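Local coordinates for choline/ethanolamine kinase family protein (Mesorhizobium loti, PDB 3DXQ) that probably phosphorylates ethanolamine or a related small alcohol, as a member of the choline/ethanolamine kinase family with a protein-kinase-like fold, at residues I14-G19 and E73-D78; L42-K47 and T81-T86. All coordinates share one frame; numbering follows the deposited sequence.

Contact 1: residues I14-G19 and E73-D78; sequences IPMLAG and EVLHVD
Ile14 and His76 bring the two backbones closest, at 8.1 Å between their CA atoms, where a loop ahead of strand 24-27 passes over edge strand 74-77. This strand ends the five-stranded antiparallel sheet of the N-terminal lobe of a protein-kinase-like fold. A classic beta bulge shapes it here. Leu75 and His76 both sit opposite Val85, and the CB atoms of both point toward the loop. Val74 and Val77 instead touch helix 55-67.

Ile14 meets the His76 imidazole on its ND1 side. Its CG1 lies at the ring edge, in the ring plane, 3.8 Å from ND1. Its CG2 comes in obliquely. The ring gets there because CG of His76 is anti to the backbone N (chi1 -170°), which carries the imidazole out from the strand. Pro15 adds a looser touch through CD, 4.4 Å from CE1 of His76. The buried Ile14 also reaches Leu42 and Val85, so it ties the loop to the inner strands of the sheet as well.

The loop is compact at this point. Ile14 O accepts bonds from both Leu17 N and Ala18 N, the latter at 2.8 Å. This turn places Met16, present as selenomethionine, beside the bulge. Its chain crosses Leu75 at about a right angle. The Met16-Leu75 part is apolar, and the contact as a whole lies near the surface. Met16 SE sits 4.0 Å from Leu75 CB, and Met16 CE is the same distance from Leu75 CD1.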
loop_
_atom_site.group_PDB
_atom_site.type_symbol
_atom_site.label_atom_id
_atom_site.label_comp_id
_atom_site.label_asym_id
_atom_site.label_seq_id
_atom_site.Cartn_x
_atom_site.Cartn_y
_atom_site.Cartn_z
ATOM N N ILE A 14 -24.626 -2.103 -14.417
ATOM C CA ILE A 14 -25.024 -2.024 -13.010
ATOM C C ILE A 14 -26.413 -1.429 -12.803
ATOM O O ILE A 14 -26.600 -0.252 -13.042
ATOM C CB ILE A 14 -24.054 -1.226 -12.163
ATOM C CG1 ILE A 14 -22.610 -1.641 -12.430
ATOM C CG2 ILE A 14 -24.395 -1.436 -10.692
ATOM C CD1 ILE A 14 -21.898 -0.779 -13.430
ATOM N N PRO A 15 -27.383 -2.241 -12.337
ATOM C CA PRO A 15 -28.748 -1.748 -12.114
ATOM C C PRO A 15 -28.821 -0.559 -11.167
ATOM O O PRO A 15 -29.523 0.396 -11.454
ATOM C CB PRO A 15 -29.479 -2.962 -11.519
ATOM C CG PRO A 15 -28.712 -4.133 -11.981
ATOM C CD PRO A 15 -27.273 -3.673 -11.991
HETATM N N MSE A 16 -28.090 -0.595 -10.064
HETATM C CA MSE A 16 -28.122 0.529 -9.098
HETATM C C MSE A 16 -27.512 1.859 -9.580
HETATM O O MSE A 16 -27.763 2.906 -8.983
HETATM C CB MSE A 16 -27.519 0.147 -7.749
HETATM C CG MSE A 16 -26.458 -0.916 -7.787
HETATM SE SE MSE A 16 -25.353 -0.860 -6.211
HETATM C CE MSE A 16 -26.333 0.259 -5.053
ATOM N N LEU A 17 -26.711 1.826 -10.640
ATOM C CA LEU A 17 -26.228 3.057 -11.247
ATOM C C LEU A 17 -26.952 3.391 -12.554
ATOM O O LEU A 17 -26.979 4.547 -12.957
ATOM C CB LEU A 17 -24.727 2.974 -11.487
ATOM C CG LEU A 17 -23.865 2.968 -10.229
ATOM C CD1 LEU A 17 -22.399 2.798 -10.606
ATOM C CD2 LEU A 17 -24.069 4.245 -9.457
ATOM N N ALA A 18 -27.541 2.393 -13.217
ATOM C CA ALA A 18 -28.243 2.603 -14.500
ATOM C C ALA A 18 -29.104 3.863 -14.505
ATOM O O ALA A 18 -29.756 4.199 -13.505
ATOM C CB ALA A 18 -29.107 1.381 -14.849
ATOM N N GLY A 19 -29.092 4.563 -15.632
ATOM C CA GLY A 19 -29.893 5.772 -15.803
ATOM C C GLY A 19 -29.498 6.948 -14.918
ATOM O O GLY A 19 -30.340 7.787 -14.584
ATOM N N GLU A 73 -18.202 0.260 2.321
ATOM C CA GLU A 73 -19.083 -0.796 1.892
ATOM C C GLU A 73 -18.894 -1.146 0.419
ATOM O O GLU A 73 -18.773 -0.256 -0.416
ATOM C CB GLU A 73 -20.532 -0.352 2.063
ATOM C CG GLU A 73 -21.236 -0.889 3.266
ATOM C CD GLU A 73 -22.730 -0.885 3.045
ATOM O OE1 GLU A 73 -23.293 0.222 2.857
ATOM O OE2 GLU A 73 -23.326 -1.995 3.029
ATOM N N VAL A 74 -18.887 -2.440 0.110
ATOM C CA VAL A 74 -18.793 -2.913 -1.266
ATOM C C VAL A 74 -20.187 -3.332 -1.687
ATOM O O VAL A 74 -20.700 -4.333 -1.218
ATOM C CB VAL A 74 -17.828 -4.097 -1.393
ATOM C CG1 VAL A 74 -17.924 -4.712 -2.767
ATOM C CG2 VAL A 74 -16.437 -3.646 -1.111
ATOM N N LEU A 75 -20.802 -2.554 -2.563
ATOM C CA LEU A 75 -22.195 -2.771 -2.930
ATOM C C LEU A 75 -22.384 -3.647 -4.154
ATOM O O LEU A 75 -23.473 -4.181 -4.360
ATOM C CB LEU A 75 -22.889 -1.431 -3.163
ATOM C CG LEU A 75 -22.750 -0.461 -1.983
ATOM C CD1 LEU A 75 -23.432 0.853 -2.314
ATOM C CD2 LEU A 75 -23.310 -1.064 -0.682
ATOM N N HIS A 76 -21.348 -3.815 -4.970
ATOM C CA HIS A 76 -21.530 -4.603 -6.174
ATOM C C HIS A 76 -20.209 -4.962 -6.807
ATOM O O HIS A 76 -19.254 -4.212 -6.729
ATOM C CB HIS A 76 -22.425 -3.839 -7.167
ATOM C CG HIS A 76 -22.870 -4.658 -8.334
ATOM N ND1 HIS A 76 -22.983 -4.141 -9.607
ATOM C CD2 HIS A 76 -23.199 -5.968 -8.429
ATOM C CE1 HIS A 76 -23.385 -5.091 -10.432
ATOM N NE2 HIS A 76 -23.516 -6.211 -9.743
ATOM N N VAL A 77 -20.156 -6.148 -7.395
ATOM C CA VAL A 77 -18.975 -6.595 -8.106
ATOM C C VAL A 77 -19.467 -7.243 -9.385
ATOM O O VAL A 77 -20.539 -7.852 -9.410
ATOM C CB VAL A 77 -18.170 -7.582 -7.286
ATOM C CG1 VAL A 77 -16.901 -7.972 -8.025
ATOM C CG2 VAL A 77 -17.836 -6.973 -5.953
ATOM N N ASP A 78 -18.706 -7.080 -10.457
ATOM C CA ASP A 78 -19.103 -7.629 -11.732
ATOM C C ASP A 78 -18.189 -8.814 -12.021
ATOM O O ASP A 78 -16.975 -8.637 -12.129
ATOM C CB ASP A 78 -18.999 -6.558 -12.813
ATOM C CG ASP A 78 -19.666 -6.970 -14.113
ATOM O OD1 ASP A 78 -20.064 -8.153 -14.236
ATOM O OD2 ASP A 78 -19.781 -6.101 -15.012
#

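Contact 2: residues L42-K47 and T81-T86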
loop_
_atom_site.group_PDB
_atom_site.type_symbol
_atom_site.label_atom_id
_atom_site.label_comp_id
_atom_site.label_asym_id
_atom_site.label_seq_id
_atom_site.Cartn_x
_atom_site.Cartn_y
_atom_site.Cartn_z
ATOM N N LEU A 42 -17.856 4.261 -8.772
ATOM C CA LEU A 42 -17.665 3.225 -9.770
ATOM C C LEU A 42 -16.160 3.050 -9.936
ATOM O O LEU A 42 -15.462 4.037 -10.173
ATOM C CB LEU A 42 -18.299 3.679 -11.081
ATOM C CG LEU A 42 -18.320 2.700 -12.248
ATOM C CD1 LEU A 42 -19.147 1.457 -11.949
ATOM C CD2 LEU A 42 -18.880 3.411 -13.436
ATOM N N ARG A 43 -15.655 1.826 -9.777
ATOM C CA ARG A 43 -14.223 1.537 -9.944
ATOM C C ARG A 43 -13.995 0.599 -11.145
ATOM O O ARG A 43 -14.525 -0.513 -11.174
ATOM C CB ARG A 43 -13.672 0.900 -8.671
ATOM C CG ARG A 43 -14.306 1.438 -7.382
ATOM C CD ARG A 43 -13.591 0.930 -6.127
ATOM N NE ARG A 43 -12.434 1.764 -5.759
ATOM C CZ ARG A 43 -12.498 2.882 -5.027
ATOM N NH1 ARG A 43 -13.665 3.338 -4.567
ATOM N NH2 ARG A 43 -11.382 3.561 -4.750
ATOM N N ILE A 44 -13.218 1.051 -12.133
ATOM C CA ILE A 44 -12.922 0.263 -13.348
ATOM C C ILE A 44 -11.466 -0.203 -13.323
ATOM O O ILE A 44 -10.571 0.600 -13.043
ATOM C CB ILE A 44 -13.082 1.078 -14.641
ATOM C CG1 ILE A 44 -14.492 1.674 -14.781
ATOM C CG2 ILE A 44 -12.763 0.193 -15.862
ATOM C CD1 ILE A 44 -15.409 0.900 -15.707
ATOM N N PRO A 45 -11.211 -1.490 -13.606
ATOM C CA PRO A 45 -9.828 -1.987 -13.640
ATOM C C PRO A 45 -8.970 -1.524 -14.850
ATOM O O PRO A 45 -9.445 -1.503 -15.999
ATOM C CB PRO A 45 -10.015 -3.509 -13.677
ATOM C CG PRO A 45 -11.451 -3.745 -13.328
ATOM C CD PRO A 45 -12.174 -2.576 -13.838
ATOM N N GLY A 46 -7.708 -1.184 -14.578
ATOM C CA GLY A 46 -6.756 -0.775 -15.623
ATOM C C GLY A 46 -6.000 -1.921 -16.302
ATOM O O GLY A 46 -5.443 -2.816 -15.612
ATOM N N LYS A 47 -5.977 -1.860 -17.644
ATOM C CA LYS A 47 -5.319 -2.851 -18.529
ATOM C C LYS A 47 -3.854 -3.201 -18.164
ATOM O O LYS A 47 -3.579 -4.151 -17.400
ATOM C CB LYS A 47 -5.383 -2.346 -19.973
ATOM N N THR A 81 -16.347 -8.250 -15.601
ATOM C CA THR A 81 -15.405 -7.167 -15.843
ATOM C C THR A 81 -14.504 -6.834 -14.658
ATOM O O THR A 81 -13.463 -6.201 -14.835
ATOM C CB THR A 81 -16.182 -5.904 -16.230
ATOM O OG1 THR A 81 -16.881 -5.415 -15.087
ATOM C CG2 THR A 81 -17.195 -6.216 -17.336
ATOM N N GLY A 82 -14.896 -7.245 -13.454
ATOM C CA GLY A 82 -14.166 -6.851 -12.244
ATOM C C GLY A 82 -14.638 -5.515 -11.669
ATOM O O GLY A 82 -14.268 -5.155 -10.563
ATOM N N VAL A 83 -15.469 -4.790 -12.418
ATOM C CA VAL A 83 -15.997 -3.484 -12.003
ATOM C C VAL A 83 -16.670 -3.510 -10.618
ATOM O O VAL A 83 -17.459 -4.406 -10.317
ATOM C CB VAL A 83 -16.963 -2.945 -13.072
ATOM C CG1 VAL A 83 -17.759 -1.776 -12.555
ATOM C CG2 VAL A 83 -16.173 -2.552 -14.314
HETATM N N MSE A 84 -16.368 -2.513 -9.788
HETATM C CA MSE A 84 -16.818 -2.534 -8.394
HETATM C C MSE A 84 -17.525 -1.231 -7.998
HETATM O O MSE A 84 -17.057 -0.129 -8.322
HETATM C CB MSE A 84 -15.621 -2.808 -7.487
HETATM C CG MSE A 84 -15.948 -2.993 -6.037
HETATM SE SE MSE A 84 -14.311 -2.999 -4.959
HETATM C CE MSE A 84 -13.744 -4.814 -5.318
ATOM N N VAL A 85 -18.669 -1.365 -7.326
ATOM C CA VAL A 85 -19.397 -0.206 -6.821
ATOM C C VAL A 85 -19.275 -0.132 -5.302
ATOM O O VAL A 85 -19.619 -1.077 -4.600
ATOM C CB VAL A 85 -20.873 -0.247 -7.184
ATOM C CG1 VAL A 85 -21.540 1.052 -6.720
ATOM C CG2 VAL A 85 -21.053 -0.468 -8.693
ATOM N N THR A 86 -18.766 0.987 -4.804
ATOM C CA THR A 86 -18.660 1.220 -3.378
ATOM C C THR A 86 -19.467 2.451 -3.030
ATOM O O THR A 86 -19.943 3.150 -3.913
ATOM C CB THR A 86 -17.201 1.439 -2.967
ATOM O OG1 THR A 86 -16.670 2.560 -3.680
ATOM C CG2 THR A 86 -16.392 0.219 -3.291
#
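Two inner strands of the kinase-like N-terminal lobe pair here, residues 42-45 with 84-86, in an antiparallel beta ladder. Their axes run at 153° and approach to 4.9 Å. Arg43 and Met84 form the hydrogen-bonded pair. Arg43 N donates to Met84 O at 2.8 Å, and Met84 N returns a bond to Arg43 O at 3.1 Å. Leu42 and Val85 are the neighbouring non-hydrogen-bonded pair, on the face that also receives Ile14 and Leu17.

Val83 packs at the end of the ladder with both of its methyls. CG1 meets Leu42 CD1 at 3.6 Å. CG2 lies against Ile44 CD1, whose side chain runs alongside it, and against Pro45 CD.

The other face carries Arg43 and Met84, a selenomethionine that also touches Glu58 of helix 55-67. In protein kinases the corresponding strand carries the nucleotide-facing lysine. The bend at chi3 (86°) turns the Arg43 guanidinium toward Thr86. NH1 donates to Thr86 OG1 at 3.2 Å, with the hydroxyl near the guanidinium plane and the bond rather bent. The aliphatic part passes Met84, with CD 4.2 Å from SE. A serine in place of Arg43 would probably leave Thr86 OG1 without this donor and open a gap beside the selenium of Met84.

Ahead of the strand, Gly82 packs its backbone against Pro45, whose CG lies 4.0 Å from Gly82 C. Thr81 begins an ST turn and is also bonded to Asp78. Its OG1 accepts from Val83 N at 3.1 Å.

In the fold
Contacts 1 and 2 are joined through neighbouring strands 74-77 and 84-87, and their centres lie about 10 Å apart. Backbone bonds probably tie them directly. Leu75 N lies 2.8 Å from Val85 O, and Asp78 N lies 3.0 Å from Val83 O. Their segments alternate along the chain, so the two contacts interleave. Contact 1 is the outer of the two, about 25 Å from the chain centre to its own centre, against about 18 Å for contact 2. By analogy with kinases, the nucleotide would bind between the lobes, probably nearer the Arg43 face than the loop 14-19.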